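Local coordinates for protein SusD homolog (Bacteroides thetaiotaomicron, PDB 3EHM) that probably binds mucin O-glycans at the cell surface, as a SusD-like protein involved in their use by a gut symbiont, at residues W73-D85 against K466-A478. Numbering follows the deposited sequence.
Sequences WGFNNEANWNFTD and KPMDEAAPGRIGA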
ATOM      1  N   TRP A  73       6.358  16.749 -14.015  1.00 15.74           N
ATOM      2  CA  TRP A  73       7.253  16.046 -14.936  1.00 17.38           C
ATOM      3  C   TRP A  73       6.839  16.226 -16.394  1.00 18.04           C
ATOM      4  O   TRP A  73       7.031  15.335 -17.222  1.00 17.87           O
ATOM      5  CB  TRP A  73       7.301  14.556 -14.582  1.00 16.16           C
ATOM      6  CG  TRP A  73       7.967  14.284 -13.265  1.00 17.21           C
ATOM      7  CD1 TRP A  73       9.304  14.093 -13.042  1.00 16.82           C
ATOM      8  CD2 TRP A  73       7.335  14.220 -11.982  1.00 16.09           C
ATOM      9  NE1 TRP A  73       9.542  13.917 -11.699  1.00 16.32           N
ATOM     10  CE2 TRP A  73       8.351  13.991 -11.025  1.00 17.52           C
ATOM     11  CE3 TRP A  73       6.009  14.335 -11.546  1.00 16.48           C
ATOM     12  CZ2 TRP A  73       8.080  13.876  -9.657  1.00 16.30           C
ATOM     13  CZ3 TRP A  73       5.740  14.221 -10.177  1.00 13.98           C
ATOM     14  CH2 TRP A  73       6.774  13.993  -9.253  1.00 14.95           C
ATOM     15  N   GLY A  74       6.277  17.390 -16.703  1.00 19.53           N
ATOM     16  CA  GLY A  74       5.846  17.660 -18.062  1.00 20.41           C
ATOM     17  C   GLY A  74       4.806  16.668 -18.550  1.00 20.45           C
ATOM     18  O   GLY A  74       4.661  16.458 -19.754  1.00 20.12           O
ATOM     19  N   PHE A  75       4.082  16.061 -17.611  1.00 19.12           N
ATOM     20  CA  PHE A  75       3.047  15.076 -17.922  1.00 18.55           C
ATOM     21  C   PHE A  75       3.637  13.890 -18.678  1.00 18.36           C
ATOM     22  O   PHE A  75       2.959  13.263 -19.493  1.00 18.52           O
ATOM     23  CB  PHE A  75       1.933  15.712 -18.760  1.00 20.44           C
ATOM     24  CG  PHE A  75       1.445  17.028 -18.221  1.00 20.86           C
ATOM     25  CD1 PHE A  75       0.916  17.118 -16.938  1.00 21.67           C
ATOM     26  CD2 PHE A  75       1.537  18.183 -18.991  1.00 21.39           C
ATOM     27  CE1 PHE A  75       0.490  18.345 -16.425  1.00 22.13           C
ATOM     28  CE2 PHE A  75       1.115  19.411 -18.490  1.00 23.01           C
ATOM     29  CZ  PHE A  75       0.590  19.494 -17.203  1.00 22.38           C
ATOM     30  N   ASN A  76       4.896  13.579 -18.395  1.00 18.61           N
ATOM     31  CA  ASN A  76       5.582  12.482 -19.064  1.00 18.22           C
ATOM     32  C   ASN A  76       5.703  11.176 -18.279  1.00 18.24           C
ATOM     33  O   ASN A  76       6.346  10.239 -18.756  1.00 18.10           O
ATOM     34  CB  ASN A  76       6.978  12.939 -19.490  1.00 22.14           C
ATOM     35  CG  ASN A  76       6.939  13.970 -20.598  1.00 26.58           C
ATOM     36  OD1 ASN A  76       7.752  14.899 -20.627  1.00 30.79           O
ATOM     37  ND2 ASN A  76       6.001  13.808 -21.528  1.00 24.86           N
ATOM     38  N   ASN A  77       5.125  11.097 -17.081  1.00 15.51           N
ATOM     39  CA  ASN A  77       5.203   9.843 -16.334  1.00 14.76           C
ATOM     40  C   ASN A  77       3.939   9.486 -15.555  1.00 14.73           C
ATOM     41  O   ASN A  77       2.902  10.145 -15.684  1.00 14.58           O
ATOM     42  CB  ASN A  77       6.436   9.806 -15.407  1.00 15.22           C
ATOM     43  CG  ASN A  77       6.351  10.787 -14.249  1.00 13.38           C
ATOM     44  OD1 ASN A  77       5.270  11.219 -13.851  1.00 15.87           O
ATOM     45  ND2 ASN A  77       7.506  11.124 -13.686  1.00 15.75           N
ATOM     46  N   GLU A  78       4.030   8.429 -14.754  1.00 13.43           N
ATOM     47  CA  GLU A  78       2.890   7.931 -13.982  1.00 12.82           C
ATOM     48  C   GLU A  78       2.259   8.910 -12.988  1.00 13.92           C
ATOM     49  O   GLU A  78       1.093   8.747 -12.609  1.00 12.74           O
ATOM     50  CB  GLU A  78       3.285   6.648 -13.236  1.00 14.43           C
ATOM     51  CG  GLU A  78       4.270   6.880 -12.103  1.00 13.80           C
ATOM     52  CD  GLU A  78       5.715   6.764 -12.535  1.00 17.75           C
ATOM     53  OE1 GLU A  78       6.029   7.072 -13.708  1.00 16.11           O
ATOM     54  OE2 GLU A  78       6.545   6.375 -11.689  1.00 17.17           O
ATOM     55  N   ALA A  79       3.010   9.918 -12.555  1.00 13.34           N
ATOM     56  CA  ALA A  79       2.463  10.885 -11.598  1.00 14.11           C
ATOM     57  C   ALA A  79       1.199  11.514 -12.167  1.00 14.08           C
ATOM     58  O   ALA A  79       0.244  11.796 -11.438  1.00 13.18           O
ATOM     59  CB  ALA A  79       3.491  11.963 -11.280  1.00 10.72           C
ATOM     60  N   ASN A  80       1.192  11.731 -13.475  1.00 13.59           N
ATOM     61  CA  ASN A  80       0.028  12.315 -14.119  1.00 13.72           C
ATOM     62  C   ASN A  80      -0.671  11.320 -15.033  1.00 13.25           C
ATOM     63  O   ASN A  80      -1.277  11.681 -16.043  1.00 11.25           O
ATOM     64  CB  ASN A  80       0.421  13.586 -14.861  1.00 15.57           C
ATOM     65  CG  ASN A  80       0.699  14.729 -13.909  1.00 16.39           C
ATOM     66  OD1 ASN A  80      -0.118  15.641 -13.754  1.00 18.45           O
ATOM     67  ND2 ASN A  80       1.843  14.671 -13.240  1.00 11.89           N
ATOM     68  N   TRP A  81      -0.554  10.054 -14.649  1.00 13.55           N
ATOM     69  CA  TRP A  81      -1.202   8.940 -15.323  1.00 15.22           C
ATOM     70  C   TRP A  81      -0.739   8.633 -16.743  1.00 14.76           C
ATOM     71  O   TRP A  81      -1.469   8.007 -17.508  1.00 13.73           O
ATOM     72  CB  TRP A  81      -2.720   9.169 -15.319  1.00 15.95           C
ATOM     73  CG  TRP A  81      -3.310   9.513 -13.966  1.00 15.86           C
ATOM     74  CD1 TRP A  81      -2.670  10.100 -12.907  1.00 16.79           C
ATOM     75  CD2 TRP A  81      -4.682   9.385 -13.578  1.00 14.59           C
ATOM     76  NE1 TRP A  81      -3.562  10.351 -11.889  1.00 15.70           N
ATOM     77  CE2 TRP A  81      -4.805   9.922 -12.276  1.00 16.85           C
ATOM     78  CE3 TRP A  81      -5.823   8.873 -14.206  1.00 16.17           C
ATOM     79  CZ2 TRP A  81      -6.026   9.961 -11.592  1.00 15.28           C
ATOM     80  CZ3 TRP A  81      -7.039   8.911 -13.525  1.00 16.73           C
ATOM     81  CH2 TRP A  81      -7.127   9.452 -12.230  1.00 15.24           C
ATOM     82  N   ASN A  82       0.465   9.068 -17.101  1.00 14.78           N
ATOM     83  CA  ASN A  82       0.992   8.784 -18.431  1.00 14.68           C
ATOM     84  C   ASN A  82       1.893   7.563 -18.261  1.00 13.98           C
ATOM     85  O   ASN A  82       3.080   7.685 -17.948  1.00 13.52           O
ATOM     86  CB  ASN A  82       1.791   9.978 -18.958  1.00 16.07           C
ATOM     87  CG  ASN A  82       2.120   9.852 -20.432  1.00 19.78           C
ATOM     88  OD1 ASN A  82       2.639  10.787 -21.048  1.00 20.53           O
ATOM     89  ND2 ASN A  82       1.824   8.694 -21.006  1.00 15.30           N
ATOM     90  N   PHE A  83       1.316   6.383 -18.459  1.00 14.90           N
ATOM     91  CA  PHE A  83       2.045   5.135 -18.283  1.00 14.97           C
ATOM     92  C   PHE A  83       2.924   4.760 -19.472  1.00 15.45           C
ATOM     93  O   PHE A  83       2.604   3.852 -20.240  1.00 15.87           O
ATOM     94  CB  PHE A  83       1.057   4.007 -17.968  1.00 15.01           C
ATOM     95  CG  PHE A  83       0.200   4.265 -16.749  1.00 14.10           C
ATOM     96  CD1 PHE A  83       0.626   5.135 -15.745  1.00 15.04           C
ATOM     97  CD2 PHE A  83      -1.013   3.602 -16.583  1.00 13.49           C
ATOM     98  CE1 PHE A  83      -0.145   5.338 -14.593  1.00 13.92           C
ATOM     99  CE2 PHE A  83      -1.792   3.796 -15.433  1.00 12.83           C
ATOM    100  CZ  PHE A  83      -1.355   4.665 -14.439  1.00 12.59           C
ATOM    101  N   THR A  84       4.050   5.454 -19.595  1.00 16.56           N
ATOM    102  CA  THR A  84       4.990   5.231 -20.689  1.00 16.11           C
ATOM    103  C   THR A  84       5.693   3.886 -20.618  1.00 16.52           C
ATOM    104  O   THR A  84       5.748   3.248 -19.567  1.00 15.62           O
ATOM    105  CB  THR A  84       6.065   6.314 -20.715  1.00 16.65           C
ATOM    106  OG1 THR A  84       6.860   6.215 -19.527  1.00 16.78           O
ATOM    107  CG2 THR A  84       5.421   7.696 -20.777  1.00 14.80           C
ATOM    108  N   ASP A  85       6.238   3.467 -21.754  1.00 16.35           N
ATOM    109  CA  ASP A  85       6.941   2.198 -21.851  1.00 16.58           C
ATOM    110  C   ASP A  85       8.078   2.121 -20.827  1.00 16.92           C
ATOM    111  O   ASP A  85       8.207   1.132 -20.105  1.00 14.09           O
ATOM    112  CB  ASP A  85       7.510   2.027 -23.263  1.00 18.96           C
ATOM    113  CG  ASP A  85       7.755   0.575 -23.618  1.00 21.99           C
ATOM    114  OD1 ASP A  85       6.785  -0.116 -23.996  1.00 22.97           O
ATOM    115  OD2 ASP A  85       8.912   0.124 -23.504  1.00 25.14           O
ATOM    116  N   LYS A 466     -10.277  14.956  -5.775  1.00 17.52           N
ATOM    117  CA  LYS A 466     -10.169  14.656  -7.200  1.00 18.10           C
ATOM    118  C   LYS A 466      -8.837  15.127  -7.767  1.00 17.29           C
ATOM    119  O   LYS A 466      -8.239  16.075  -7.263  1.00 18.61           O
ATOM    120  CB  LYS A 466     -11.310  15.335  -7.959  1.00 21.80           C
ATOM    121  CG  LYS A 466     -11.224  16.849  -7.924  1.00 23.96           C
ATOM    122  CD  LYS A 466     -12.461  17.515  -8.506  1.00 27.73           C
ATOM    123  CE  LYS A 466     -12.354  19.029  -8.379  1.00 29.03           C
ATOM    124  NZ  LYS A 466     -13.695  19.653  -8.168  1.00 32.93           N
ATOM    125  N   PRO A 467      -8.354  14.475  -8.835  1.00 16.42           N
ATOM    126  CA  PRO A 467      -7.079  14.894  -9.417  1.00 15.75           C
ATOM    127  C   PRO A 467      -7.151  16.330  -9.936  1.00 16.17           C
ATOM    128  O   PRO A 467      -8.170  16.757 -10.467  1.00 15.62           O
ATOM    129  CB  PRO A 467      -6.855  13.871 -10.530  1.00 17.46           C
ATOM    130  CG  PRO A 467      -8.256  13.478 -10.924  1.00 17.83           C
ATOM    131  CD  PRO A 467      -8.939  13.352  -9.590  1.00 17.04           C
HETATM  132  N   MSE A 468      -6.064  17.073  -9.773  1.00 16.84           N
HETATM  133  CA  MSE A 468      -6.018  18.457 -10.222  1.00 17.26           C
HETATM  134  C   MSE A 468      -5.860  18.535 -11.737  1.00 17.17           C
HETATM  135  O   MSE A 468      -6.427  19.412 -12.384  1.00 15.83           O
HETATM  136  CB  MSE A 468      -4.864  19.179  -9.542  1.00 17.84           C
HETATM  137  CG  MSE A 468      -4.769  20.639  -9.892  1.00 20.81           C
HETATM  138 SE   MSE A 468      -3.301  21.490  -8.987  1.00 28.22          SE
HETATM  139  CE  MSE A 468      -2.594  20.024  -7.962  1.00 33.56           C
ATOM    140  N   ASP A 469      -5.077  17.612 -12.290  1.00 17.01           N
ATOM    141  CA  ASP A 469      -4.842  17.541 -13.728  1.00 18.37           C
ATOM    142  C   ASP A 469      -6.033  16.837 -14.374  1.00 19.66           C
ATOM    143  O   ASP A 469      -6.076  15.610 -14.451  1.00 19.52           O
ATOM    144  CB  ASP A 469      -3.557  16.756 -14.002  1.00 18.21           C
ATOM    145  CG  ASP A 469      -3.238  16.642 -15.480  1.00 20.04           C
ATOM    146  OD1 ASP A 469      -3.938  17.278 -16.304  1.00 17.34           O
ATOM    147  OD2 ASP A 469      -2.278  15.915 -15.813  1.00 17.48           O
ATOM    148  N   GLU A 470      -6.998  17.619 -14.845  1.00 20.01           N
ATOM    149  CA  GLU A 470      -8.195  17.059 -15.455  1.00 20.15           C
ATOM    150  C   GLU A 470      -7.955  16.276 -16.743  1.00 19.07           C
ATOM    151  O   GLU A 470      -8.861  15.616 -17.249  1.00 18.18           O
ATOM    152  CB  GLU A 470      -9.221  18.168 -15.698  1.00 23.17           C
ATOM    153  CG  GLU A 470      -9.752  18.787 -14.411  1.00 28.55           C
ATOM    154  CD  GLU A 470     -10.981  19.645 -14.638  1.00 31.75           C
ATOM    155  OE1 GLU A 470     -10.884  20.646 -15.381  1.00 32.25           O
ATOM    156  OE2 GLU A 470     -12.047  19.312 -14.073  1.00 35.96           O
ATOM    157  N   ALA A 471      -6.740  16.343 -17.274  1.00 18.20           N
ATOM    158  CA  ALA A 471      -6.424  15.612 -18.493  1.00 18.16           C
ATOM    159  C   ALA A 471      -5.878  14.215 -18.176  1.00 17.59           C
ATOM    160  O   ALA A 471      -5.743  13.380 -19.070  1.00 15.25           O
ATOM    161  CB  ALA A 471      -5.410  16.389 -19.322  1.00 20.25           C
ATOM    162  N   ALA A 472      -5.575  13.965 -16.905  1.00 16.44           N
ATOM    163  CA  ALA A 472      -5.027  12.672 -16.487  1.00 16.61           C
ATOM    164  C   ALA A 472      -5.926  11.465 -16.768  1.00 15.90           C
ATOM    165  O   ALA A 472      -5.467  10.466 -17.323  1.00 16.72           O
ATOM    166  CB  ALA A 472      -4.655  12.717 -14.997  1.00 14.04           C
ATOM    167  N   PRO A 473      -7.213  11.531 -16.387  1.00 16.39           N
ATOM    168  CA  PRO A 473      -8.104  10.393 -16.639  1.00 16.49           C
ATOM    169  C   PRO A 473      -8.141   9.983 -18.111  1.00 18.20           C
ATOM    170  O   PRO A 473      -8.200   8.797 -18.437  1.00 16.41           O
ATOM    171  CB  PRO A 473      -9.454  10.898 -16.136  1.00 18.69           C
ATOM    172  CG  PRO A 473      -9.054  11.795 -14.988  1.00 17.38           C
ATOM    173  CD  PRO A 473      -7.906  12.571 -15.604  1.00 17.03           C
ATOM    174  N   GLY A 474      -8.097  10.973 -18.996  1.00 17.68           N
ATOM    175  CA  GLY A 474      -8.129  10.688 -20.418  1.00 18.30           C
ATOM    176  C   GLY A 474      -6.934   9.880 -20.883  1.00 19.25           C
ATOM    177  O   GLY A 474      -7.032   9.122 -21.850  1.00 17.97           O
ATOM    178  N   ARG A 475      -5.805  10.035 -20.196  1.00 18.67           N
ATOM    179  CA  ARG A 475      -4.589   9.317 -20.556  1.00 19.03           C
ATOM    180  C   ARG A 475      -4.676   7.809 -20.342  1.00 18.48           C
ATOM    181  O   ARG A 475      -3.917   7.053 -20.952  1.00 20.09           O
ATOM    182  CB  ARG A 475      -3.388   9.871 -19.775  1.00 17.92           C
ATOM    183  CG  ARG A 475      -3.075  11.322 -20.072  1.00 16.93           C
ATOM    184  CD  ARG A 475      -1.707  11.749 -19.544  1.00 16.97           C
ATOM    185  NE  ARG A 475      -1.436  13.140 -19.905  1.00 17.48           N
ATOM    186  CZ  ARG A 475      -1.607  14.181 -19.094  1.00 18.14           C
ATOM    187  NH1 ARG A 475      -2.037  14.001 -17.854  1.00 16.18           N
ATOM    188  NH2 ARG A 475      -1.381  15.414 -19.540  1.00 18.45           N
ATOM    189  N   ILE A 476      -5.586   7.361 -19.482  1.00 16.55           N
ATOM    190  CA  ILE A 476      -5.716   5.924 -19.244  1.00 16.02           C
ATOM    191  C   ILE A 476      -7.006   5.353 -19.810  1.00 16.37           C
ATOM    192  O   ILE A 476      -7.297   4.172 -19.626  1.00 15.72           O
ATOM    193  CB  ILE A 476      -5.663   5.577 -17.742  1.00 15.39           C
ATOM    194  CG1 ILE A 476      -6.867   6.188 -17.025  1.00 15.04           C
ATOM    195  CG2 ILE A 476      -4.351   6.054 -17.152  1.00 14.44           C
ATOM    196  CD1 ILE A 476      -6.994   5.758 -15.576  1.00 16.46           C
ATOM    197  N   GLY A 477      -7.776   6.194 -20.493  1.00 18.84           N
ATOM    198  CA  GLY A 477      -9.025   5.745 -21.085  1.00 20.60           C
ATOM    199  C   GLY A 477     -10.243   5.914 -20.196  1.00 21.93           C
ATOM    200  O   GLY A 477     -11.232   5.204 -20.362  1.00 22.70           O
ATOM    201  N   ALA A 478     -10.178   6.848 -19.250  1.00 21.69           N
ATOM    202  CA  ALA A 478     -11.296   7.100 -18.341  1.00 22.70           C
ATOM    203  C   ALA A 478     -11.672   8.578 -18.392  1.00 24.44           C
ATOM    204  O   ALA A 478     -11.014   9.365 -19.071  1.00 24.64           O
ATOM    205  CB  ALA A 478     -10.910   6.708 -16.915  1.00 21.25           C
TER
HETATM  206  O   HOH W   1      -1.391   5.917 -19.367  1.00 16.02           O
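The weakly bonded one-turn helix 472-475 of this SusD-like protein packs against the loop that leads from strand 67-69 into helix 85-110, where Trp81 lays its indole on Ala472. The CB of Ala472 stands over one face of the five-membered ring, 3.6 Å from its centroid and 13° off the normal, a CH-pi contact for which a small methyl lets the helix backbone come close. With CG beside its own backbone N (chi1 -50°), Trp81 carries its six-membered ring past Pro473, whose CG lies 3.8 Å from Trp81 CZ3, and Ile476, whose CD1 lies 3.6 Å from Trp81 CE3. Pro467 adds its CB near Trp81 CZ2, while Tyr63 meets the indole edge-to-face and Thr313 accepts from its NE1. A leucine in place of Trp81 would probably open a gap beside Ala472 and Pro473 and leave the Thr313 hydroxyl without its indole partner. The other branch of Ile476, CG2, reaches Phe83 CE2 at 3.8 Å.

Asp469 OD1 accepts from Ala471 N in the turn leading into the helix, and Gly477, with the positive phi that suits glycine, follows it in a Schellman motif. Asp469 also uses OD2, in a nearly straight salt bridge with Arg475 NH1 (2.8 Å): OD2 lies close to the guanidinium plane, while NH1 comes to its syn side, tilted out of the carboxylate plane. The same NH1 gives a weak bond to Asn80 O, 3.0 Å away, and the salt bridge probably helps hold it there. Extended from CG to NE, Arg475 spans the junction and sets its guanidinium nearly parallel to the Phe75 ring, the planes 14° apart, with Phe75 CB over the guanidinium face, 3.4 Å from NH2. At the backbone end of Arg475, a water donates to Trp81 O and Arg475 O and accepts from Phe83 N, bridging the two backbones.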